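Local coordinates for protein 2-CYS peroxiredoxin (Plasmodium yoelii, PDB 2H01) that probably acts as a thiol-specific peroxidase that reduces hydrogen peroxide and organic hydroperoxides, using thioredoxin as its reducing partner, at residues Y33-F38 / D59-R64; Y37-D42 / H97-D102; V46-I51 / G90-I95. All blocks are in the same frame, centred on the assembly; numbering follows the deposited sequence.

The three contacts illustrate how one sheet organises different kinds of packing in a peroxiredoxin. Contacts 1 and 2 both start from strand 33-38 and share Y37 and F38. Contact 1 takes the strand to helix 58-63 by aliphatic-aromatic packing, with polar groups at its edge, whereas contact 2 reaches across to strand 98-101 through two tyrosines, a histidine and a leucine. Contact 3 lies farther from the chain centre, between the start of helix 49-56 and a loop, and is wholly apolar. Its buried isoleucines join the core of contact 2, with Y37 OH 3.4 Å from I51 CG1, while its other end, at C47, reaches the surface.

Contact 1 (Y33-F38 / D59-R64); sequences YVLLYF and DSFKER
L35 and F61 join the first strand of a beta-alpha-beta crossover to the helix that leads into its second: strand 33-38 and strand 66-72 lie parallel, and helix 58-63 packs over them in the thioredoxin-like core. The contact is narrow. With its CG swung nearly opposite the backbone N (chi1 -165°), L35 lifts its branch point off the sheet toward the helix. There L35 CG comes within 4.3 Å of F61 CE2, approaching the ring obliquely. F61 points toward the strand from the helix, and L54, V66, L151 and I154 also touch its side chain.

Y33, at the start of the strand, meets the end of the helical segment differently. Its CG stands beside the backbone N and anti to the carbonyl carbon (chi1 -66°), which carries the ring alongside the chain at R64; Y33 CD1 is 4.1 Å from R64 O. That carbonyl oxygen accepts a hydrogen bond from Q158, and the tyrosine hydroxyl is bonded to E161, so helix 147-163 closes this edge through polar groups.

The side chain of R64 turns away from the strand, and its NE forms a salt bridge with D155. The same guanidinium folds back on its own helix: R64 NH1 donates to S60 O over 2.8 Å, with the acceptor only 5° out of the guanidinium plane.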
loop_
_atom_site.group_PDB
_atom_site.type_symbol
_atom_site.label_atom_id
_atom_site.label_comp_id
_atom_site.label_asym_id
_atom_site.label_seq_id
_atom_site.Cartn_x
_atom_site.Cartn_y
_atom_site.Cartn_z
ATOM N N TYR A 33 5.194 2.839 9.494
ATOM C CA TYR A 33 3.772 2.749 9.200
ATOM C C TYR A 33 3.813 2.107 7.815
ATOM O O TYR A 33 4.821 2.226 7.117
ATOM C CB TYR A 33 3.134 4.139 9.094
ATOM C CG TYR A 33 3.113 4.927 10.373
ATOM C CD1 TYR A 33 4.293 5.444 10.914
ATOM C CD2 TYR A 33 1.911 5.172 11.037
ATOM C CE1 TYR A 33 4.279 6.195 12.088
ATOM C CE2 TYR A 33 1.875 5.919 12.211
ATOM C CZ TYR A 33 3.064 6.428 12.733
ATOM O OH TYR A 33 3.045 7.152 13.895
ATOM N N VAL A 34 2.742 1.438 7.406
ATOM C CA VAL A 34 2.749 0.800 6.094
ATOM C C VAL A 34 1.589 1.241 5.220
ATOM O O VAL A 34 0.458 1.295 5.682
ATOM C CB VAL A 34 2.674 -0.744 6.210
ATOM C CG1 VAL A 34 2.686 -1.376 4.810
ATOM C CG2 VAL A 34 3.840 -1.268 7.048
ATOM N N LEU A 35 1.886 1.578 3.965
ATOM C CA LEU A 35 0.840 1.938 3.015
ATOM C C LEU A 35 0.830 0.787 2.012
ATOM O O LEU A 35 1.677 0.718 1.115
ATOM C CB LEU A 35 1.134 3.260 2.290
ATOM C CG LEU A 35 -0.005 3.984 1.525
ATOM C CD1 LEU A 35 -0.380 3.260 0.250
ATOM C CD2 LEU A 35 -1.214 4.106 2.415
ATOM N N LEU A 36 -0.108 -0.134 2.197
ATOM C CA LEU A 36 -0.253 -1.280 1.309
ATOM C C LEU A 36 -1.314 -0.927 0.277
ATOM O O LEU A 36 -2.426 -0.532 0.643
ATOM C CB LEU A 36 -0.712 -2.517 2.093
ATOM C CG LEU A 36 -1.061 -3.740 1.219
ATOM C CD1 LEU A 36 0.211 -4.302 0.593
ATOM C CD2 LEU A 36 -1.761 -4.815 2.047
ATOM N N TYR A 37 -0.982 -1.063 -1.006
ATOM C CA TYR A 37 -1.946 -0.757 -2.055
ATOM C C TYR A 37 -2.050 -1.890 -3.063
ATOM O O TYR A 37 -1.086 -2.618 -3.293
ATOM C CB TYR A 37 -1.589 0.562 -2.770
ATOM C CG TYR A 37 -0.337 0.531 -3.632
ATOM C CD1 TYR A 37 0.914 0.828 -3.097
ATOM C CD2 TYR A 37 -0.415 0.224 -4.989
ATOM C CE1 TYR A 37 2.066 0.833 -3.890
ATOM C CE2 TYR A 37 0.727 0.213 -5.796
ATOM C CZ TYR A 37 1.962 0.523 -5.238
ATOM O OH TYR A 37 3.077 0.535 -6.038
ATOM N N PHE A 38 -3.230 -2.037 -3.658
ATOM C CA PHE A 38 -3.474 -3.095 -4.635
ATOM C C PHE A 38 -3.820 -2.599 -6.034
ATOM O O PHE A 38 -4.488 -1.585 -6.208
ATOM C CB PHE A 38 -4.638 -4.000 -4.193
ATOM C CG PHE A 38 -4.359 -4.820 -2.971
ATOM C CD1 PHE A 38 -4.539 -4.288 -1.700
ATOM C CD2 PHE A 38 -3.916 -6.135 -3.090
ATOM C CE1 PHE A 38 -4.284 -5.055 -0.551
ATOM C CE2 PHE A 38 -3.653 -6.915 -1.952
ATOM C CZ PHE A 38 -3.840 -6.368 -0.678
ATOM N N ASP A 59 9.736 10.103 -1.338
ATOM C CA ASP A 59 10.352 10.888 -0.275
ATOM C C ASP A 59 9.362 11.406 0.765
ATOM O O ASP A 59 9.672 11.417 1.954
ATOM C CB ASP A 59 11.158 12.048 -0.859
ATOM C CG ASP A 59 12.468 11.586 -1.478
ATOM O OD1 ASP A 59 13.107 10.681 -0.889
ATOM O OD2 ASP A 59 12.861 12.132 -2.535
ATOM N N SER A 60 8.184 11.839 0.325
ATOM C CA SER A 60 7.161 12.318 1.255
ATOM C C SER A 60 6.792 11.205 2.241
ATOM O O SER A 60 6.527 11.470 3.419
ATOM C CB SER A 60 5.902 12.764 0.500
ATOM O OG SER A 60 6.095 14.007 -0.146
ATOM N N PHE A 61 6.763 9.962 1.754
ATOM C CA PHE A 61 6.442 8.807 2.605
ATOM C C PHE A 61 7.575 8.466 3.565
ATOM O O PHE A 61 7.334 8.191 4.739
ATOM C CB PHE A 61 6.102 7.575 1.761
ATOM C CG PHE A 61 4.764 7.657 1.101
ATOM C CD1 PHE A 61 4.651 8.023 -0.231
ATOM C CD2 PHE A 61 3.603 7.456 1.839
ATOM C CE1 PHE A 61 3.401 8.198 -0.818
ATOM C CE2 PHE A 61 2.348 7.629 1.261
ATOM C CZ PHE A 61 2.246 8.003 -0.069
ATOM N N LYS A 62 8.809 8.492 3.080
ATOM C CA LYS A 62 9.939 8.193 3.948
ATOM C C LYS A 62 10.025 9.221 5.080
ATOM O O LYS A 62 10.294 8.872 6.225
ATOM C CB LYS A 62 11.258 8.191 3.154
ATOM C CG LYS A 62 11.431 6.994 2.238
ATOM C CD LYS A 62 12.777 7.003 1.507
ATOM C CE LYS A 62 12.892 5.792 0.572
ATOM N NZ LYS A 62 14.158 5.785 -0.210
ATOM N N GLU A 63 9.796 10.488 4.744
ATOM C CA GLU A 63 9.855 11.574 5.722
ATOM C C GLU A 63 8.861 11.361 6.849
ATOM O O GLU A 63 9.082 11.813 7.976
ATOM C CB GLU A 63 9.577 12.924 5.039
ATOM C CG GLU A 63 10.676 13.364 4.086
ATOM C CD GLU A 63 10.248 14.466 3.127
ATOM O OE1 GLU A 63 9.046 14.821 3.102
ATOM O OE2 GLU A 63 11.119 14.965 2.380
ATOM N N ARG A 64 7.766 10.668 6.547
ATOM C CA ARG A 64 6.732 10.415 7.548
ATOM C C ARG A 64 6.847 9.006 8.082
ATOM O O ARG A 64 5.936 8.496 8.740
ATOM C CB ARG A 64 5.342 10.662 6.939
ATOM C CG ARG A 64 5.189 12.086 6.399
ATOM C CD ARG A 64 3.852 12.317 5.712
ATOM N NE ARG A 64 3.626 13.747 5.474
ATOM C CZ ARG A 64 4.253 14.481 4.551
ATOM N NH1 ARG A 64 5.157 13.937 3.748
ATOM N NH2 ARG A 64 3.980 15.774 4.442
#

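Contact 2 (Y37-D42 / H97-D102); sequences YFYPLD and HTLISD
Y37 and H97 reach toward each other from opposite directions and meet rim to rim, neither ring lying over the face of the other. Their centroids are 5.8 Å apart and their planes are inclined at 65°, so this is a meeting of edges and not a stack. Both rings owe their placement to the same first torsion: in Y37 (chi1 69°) and in H97 (chi1 64°), CG sits between the backbone N and the carbonyl carbon. The tyrosine hydroxyl lies at the imidazole edge, near its plane, but the model brings the two too close for this detail to be trusted. On another part of its rim, H97 ND1 makes a weak hydrogen bond to T98 O, at 3.4 Å, which ties the imidazole back to its own chain.

L99 faces the hydroxyl ends of both tyrosines. L99 CD2 lies 3.7 Å from Y37 OH, and L99 CD1, at 4.3 Å, is the nearer methyl to Y39 OH.

The hydroxyl of Y39 is directed by a bond within its own segment. Y39 OH donates to D42 OD1 at 2.8 Å, meeting the carboxylate on its syn side, close to the carboxylate plane. D42 is gripped further: S72 also bonds to OD1, H79 bonds to OD2, and the backbone N of D42 is held by D74. This network should hold the Y39 hydroxyl in place, while I51 of helix 49-56 packs against the ring.

No backbone bonds join the two segments, because strand 66-72 lies between them and pairs in parallel with both. Side chains bridging over a middle strand, beneath a helix, build the sheet-helix core of the thioredoxin fold, here continuing into the YPLD segment that leads into the peroxiredoxin active-site loop.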
loop_
_atom_site.group_PDB
_atom_site.type_symbol
_atom_site.label_atom_id
_atom_site.label_comp_id
_atom_site.label_asym_id
_atom_site.label_seq_id
_atom_site.Cartn_x
_atom_site.Cartn_y
_atom_site.Cartn_z
ATOM N N TYR A 37 -0.982 -1.063 -1.006
ATOM C CA TYR A 37 -1.946 -0.757 -2.055
ATOM C C TYR A 37 -2.050 -1.890 -3.063
ATOM O O TYR A 37 -1.086 -2.618 -3.293
ATOM C CB TYR A 37 -1.589 0.562 -2.770
ATOM C CG TYR A 37 -0.337 0.531 -3.632
ATOM C CD1 TYR A 37 0.914 0.828 -3.097
ATOM C CD2 TYR A 37 -0.415 0.224 -4.989
ATOM C CE1 TYR A 37 2.066 0.833 -3.890
ATOM C CE2 TYR A 37 0.727 0.213 -5.796
ATOM C CZ TYR A 37 1.962 0.523 -5.238
ATOM O OH TYR A 37 3.077 0.535 -6.038
ATOM N N PHE A 38 -3.230 -2.037 -3.658
ATOM C CA PHE A 38 -3.474 -3.095 -4.635
ATOM C C PHE A 38 -3.820 -2.599 -6.034
ATOM O O PHE A 38 -4.488 -1.585 -6.208
ATOM C CB PHE A 38 -4.638 -4.000 -4.193
ATOM C CG PHE A 38 -4.359 -4.820 -2.971
ATOM C CD1 PHE A 38 -4.539 -4.288 -1.700
ATOM C CD2 PHE A 38 -3.916 -6.135 -3.090
ATOM C CE1 PHE A 38 -4.284 -5.055 -0.551
ATOM C CE2 PHE A 38 -3.653 -6.915 -1.952
ATOM C CZ PHE A 38 -3.840 -6.368 -0.678
ATOM N N TYR A 39 -3.354 -3.323 -7.038
ATOM C CA TYR A 39 -3.703 -3.002 -8.413
ATOM C C TYR A 39 -3.953 -4.363 -9.073
ATOM O O TYR A 39 -3.426 -5.379 -8.633
ATOM C CB TYR A 39 -2.600 -2.199 -9.115
ATOM C CG TYR A 39 -1.245 -2.858 -9.190
ATOM C CD1 TYR A 39 -0.372 -2.827 -8.103
ATOM C CD2 TYR A 39 -0.830 -3.510 -10.361
ATOM C CE1 TYR A 39 0.878 -3.423 -8.175
ATOM C CE2 TYR A 39 0.417 -4.114 -10.444
ATOM C CZ TYR A 39 1.265 -4.064 -9.348
ATOM O OH TYR A 39 2.496 -4.656 -9.421
ATOM N N PRO A 40 -4.792 -4.399 -10.115
ATOM C CA PRO A 40 -5.127 -5.632 -10.832
ATOM C C PRO A 40 -3.958 -6.440 -11.398
ATOM O O PRO A 40 -3.679 -7.556 -10.959
ATOM C CB PRO A 40 -6.052 -5.146 -11.953
ATOM C CG PRO A 40 -6.667 -3.897 -11.398
ATOM C CD PRO A 40 -5.499 -3.242 -10.699
ATOM N N LEU A 41 -3.278 -5.859 -12.378
ATOM C CA LEU A 41 -2.208 -6.564 -13.061
ATOM C C LEU A 41 -1.062 -5.730 -13.578
ATOM O O LEU A 41 -1.148 -4.512 -13.721
ATOM C CB LEU A 41 -2.786 -7.309 -14.263
ATOM C CG LEU A 41 -3.899 -8.326 -14.042
ATOM C CD1 LEU A 41 -4.543 -8.658 -15.381
ATOM C CD2 LEU A 41 -3.331 -9.569 -13.370
ATOM N N ASP A 42 0.006 -6.448 -13.892
ATOM C CA ASP A 42 1.218 -5.903 -14.465
ATOM C C ASP A 42 1.027 -5.930 -15.985
ATOM O O ASP A 42 0.182 -6.661 -16.494
ATOM C CB ASP A 42 2.394 -6.809 -14.115
ATOM C CG ASP A 42 2.911 -6.603 -12.704
ATOM O OD1 ASP A 42 2.170 -6.111 -11.821
ATOM O OD2 ASP A 42 4.080 -6.966 -12.491
ATOM N N HIS A 97 10.424 1.680 -4.565
ATOM C CA HIS A 97 9.787 1.065 -3.399
ATOM C C HIS A 97 9.439 -0.387 -3.755
ATOM O O HIS A 97 9.370 -0.741 -4.928
ATOM C CB HIS A 97 8.542 1.853 -2.967
ATOM C CG HIS A 97 7.433 1.868 -3.973
ATOM N ND1 HIS A 97 6.460 0.894 -4.023
ATOM C CD2 HIS A 97 7.106 2.776 -4.923
ATOM C CE1 HIS A 97 5.576 1.204 -4.955
ATOM N NE2 HIS A 97 5.945 2.342 -5.515
ATOM N N THR A 98 9.220 -1.229 -2.756
ATOM C CA THR A 98 8.950 -2.633 -3.026
ATOM C C THR A 98 7.568 -3.037 -3.531
ATOM O O THR A 98 6.552 -2.449 -3.177
ATOM C CB THR A 98 9.330 -3.525 -1.791
ATOM O OG1 THR A 98 8.310 -4.508 -1.560
ATOM C CG2 THR A 98 9.543 -2.688 -0.554
ATOM N N LEU A 99 7.561 -4.038 -4.405
ATOM C CA LEU A 99 6.330 -4.587 -4.958
ATOM C C LEU A 99 6.256 -6.029 -4.449
ATOM O O LEU A 99 7.227 -6.778 -4.557
ATOM C CB LEU A 99 6.374 -4.571 -6.490
ATOM C CG LEU A 99 6.431 -3.203 -7.191
ATOM C CD1 LEU A 99 6.496 -3.402 -8.703
ATOM C CD2 LEU A 99 5.203 -2.379 -6.829
ATOM N N ILE A 100 5.281 -6.520 -4.068
ATOM C CA ILE A 100 5.200 -7.897 -3.595
ATOM C C ILE A 100 4.271 -8.728 -4.473
ATOM O O ILE A 100 3.386 -8.178 -5.153
ATOM C CB ILE A 100 4.719 -7.937 -2.131
ATOM C CG1 ILE A 100 3.340 -7.286 -2.005
ATOM C CG2 ILE A 100 5.724 -7.247 -1.221
ATOM C CD1 ILE A 100 2.690 -7.492 -0.654
ATOM N N SER A 101 4.387 -9.932 -4.298
ATOM C CA SER A 101 3.714 -10.830 -5.217
ATOM C C SER A 101 2.713 -11.707 -4.503
ATOM O O SER A 101 3.094 -12.528 -3.670
ATOM C CB SER A 101 4.748 -11.704 -5.936
ATOM O OG SER A 101 4.129 -12.736 -6.692
ATOM N N ASP A 102 1.449 -11.531 -4.876
ATOM C CA ASP A 102 0.319 -12.260 -4.312
ATOM C C ASP A 102 -0.138 -13.427 -5.193
ATOM O O ASP A 102 -1.267 -13.460 -5.647
ATOM C CB ASP A 102 -0.847 -11.309 -4.034
ATOM C CG ASP A 102 -1.945 -11.947 -3.209
ATOM O OD1 ASP A 102 -1.670 -12.922 -2.495
ATOM O OD2 ASP A 102 -3.116 -11.548 -3.220
#

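Contact 3 (V46-I51 / G90-I95); sequences VCPSEI and GGIGNI
P48 and I92 make the tightest part of this contact. The pyrrolidine edge bears on one methyl of the isoleucine, P48 CG lying 3.7 Å from I92 CG2 and P48 CB 4.0 Å from it. The same methyl also touches I51 CG2, at 4.0 Å, and is thereby wedged between proline and helix. I51 turns CG2 anti to its backbone N, toward the loop, where it also meets I95: I51 CG2 is 4.1 Å from I95 CD1, the two side chains crossing at about a right angle. W82 of helix 76-83 packs against both I51 and I92, closing the apolar cluster.

The flanks are looser: G90 and N94, toward either end of the loop segment, are exposed at the surface, although G90 O is held by a hydrogen bond from W82 NE1. C47, just before the proline, is exposed too, with C47 CB 7.7 Å from G91 O.

P48 is the N-cap of helix 49-56 and directly follows C47, which places the apolar contact beside the active-site loop. C47, the predicted sulfenic acid-forming residue, here precedes the helix, consistent with a locally unfolded peroxidatic cysteine site of a 2-Cys peroxiredoxin.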
loop_
_atom_site.group_PDB
_atom_site.type_symbol
_atom_site.label_atom_id
_atom_site.label_comp_id
_atom_site.label_asym_id
_atom_site.label_seq_id
_atom_site.Cartn_x
_atom_site.Cartn_y
_atom_site.Cartn_z
ATOM N N VAL A 46 -3.581 -0.147 -19.389
ATOM C CA VAL A 46 -4.077 0.953 -18.574
ATOM C C VAL A 46 -2.835 1.481 -17.873
ATOM O O VAL A 46 -2.137 0.710 -17.213
ATOM C CB VAL A 46 -5.068 0.447 -17.513
ATOM C CG1 VAL A 46 -5.497 1.598 -16.596
ATOM C CG2 VAL A 46 -6.284 -0.191 -18.203
ATOM N N CYS A 47 -2.540 2.772 -18.021
ATOM C CA CYS A 47 -1.358 3.344 -17.374
ATOM C C CYS A 47 -1.428 3.114 -15.865
ATOM O O CYS A 47 -2.501 3.206 -15.259
ATOM C CB CYS A 47 -1.246 4.845 -17.654
ATOM S SG CYS A 47 -2.466 5.853 -16.812
ATOM N N PRO A 48 -0.280 2.811 -15.240
ATOM C CA PRO A 48 -0.223 2.566 -13.797
ATOM C C PRO A 48 -0.073 3.874 -13.041
ATOM O O PRO A 48 0.939 4.101 -12.387
ATOM C CB PRO A 48 1.010 1.690 -13.661
ATOM C CG PRO A 48 1.949 2.314 -14.685
ATOM C CD PRO A 48 1.032 2.574 -15.875
ATOM N N SER A 49 -1.078 4.733 -13.116
ATOM C CA SER A 49 -0.981 6.024 -12.452
ATOM C C SER A 49 -0.817 5.929 -10.933
ATOM O O SER A 49 -0.260 6.830 -10.325
ATOM C CB SER A 49 -2.193 6.906 -12.798
ATOM O OG SER A 49 -3.370 6.453 -12.152
ATOM N N GLU A 50 -1.286 4.848 -10.315
ATOM C CA GLU A 50 -1.151 4.734 -8.868
ATOM C C GLU A 50 0.272 4.372 -8.469
ATOM O O GLU A 50 0.824 4.952 -7.532
ATOM C CB GLU A 50 -2.143 3.713 -8.283
ATOM C CG GLU A 50 -2.566 2.607 -9.234
ATOM C CD GLU A 50 -3.630 3.060 -10.230
ATOM O OE1 GLU A 50 -4.669 3.605 -9.791
ATOM O OE2 GLU A 50 -3.433 2.859 -11.447
ATOM N N ILE A 51 0.895 3.425 -9.150
ATOM C CA ILE A 51 2.260 3.081 -8.809
ATOM C C ILE A 51 3.206 4.251 -9.046
ATOM O O ILE A 51 4.002 4.603 -8.191
ATOM C CB ILE A 51 2.747 1.851 -9.578
ATOM C CG1 ILE A 51 1.930 0.616 -9.196
ATOM C CG2 ILE A 51 4.217 1.647 -9.345
ATOM C CD1 ILE A 51 2.056 -0.535 -10.130
ATOM N N GLY A 90 5.263 0.958 -21.961
ATOM C CA GLY A 90 4.275 0.350 -21.091
ATOM C C GLY A 90 4.736 -0.183 -19.751
ATOM O O GLY A 90 3.941 -0.793 -19.042
ATOM N N GLY A 91 5.995 0.032 -19.387
ATOM C CA GLY A 91 6.467 -0.472 -18.105
ATOM C C GLY A 91 6.310 0.528 -16.976
ATOM O O GLY A 91 5.755 1.606 -17.188
ATOM N N ILE A 92 6.810 0.180 -15.794
ATOM C CA ILE A 92 6.832 1.108 -14.672
ATOM C C ILE A 92 8.197 1.676 -14.456
ATOM O O ILE A 92 8.374 2.549 -13.636
ATOM C CB ILE A 92 6.358 0.450 -13.376
ATOM C CG1 ILE A 92 6.718 -1.022 -13.368
ATOM C CG2 ILE A 92 4.886 0.663 -13.172
ATOM C CD1 ILE A 92 7.123 -1.537 -12.042
ATOM N N GLY A 93 9.167 1.149 -15.181
ATOM C CA GLY A 93 10.549 1.530 -15.007
ATOM C C GLY A 93 11.059 1.177 -13.638
ATOM O O GLY A 93 10.532 0.302 -12.968
ATOM N N ASN A 94 12.084 1.891 -13.215
ATOM C CA ASN A 94 12.818 1.539 -12.017
ATOM C C ASN A 94 12.287 2.166 -10.728
ATOM O O ASN A 94 12.976 2.947 -10.096
ATOM C CB ASN A 94 14.279 1.883 -12.195
ATOM C CG ASN A 94 15.156 1.072 -11.327
ATOM O OD1 ASN A 94 16.314 1.395 -11.140
ATOM N ND2 ASN A 94 14.614 0.008 -10.775
ATOM N N ILE A 95 11.068 1.819 -10.343
ATOM C CA ILE A 95 10.506 2.328 -9.108
ATOM C C ILE A 95 11.306 1.889 -7.897
ATOM O O ILE A 95 11.958 0.854 -7.891
ATOM C CB ILE A 95 9.039 1.936 -8.949
ATOM C CG1 ILE A 95 8.904 0.423 -8.752
ATOM C CG2 ILE A 95 8.243 2.430 -10.099
ATOM C CD1 ILE A 95 7.737 0.025 -7.936
#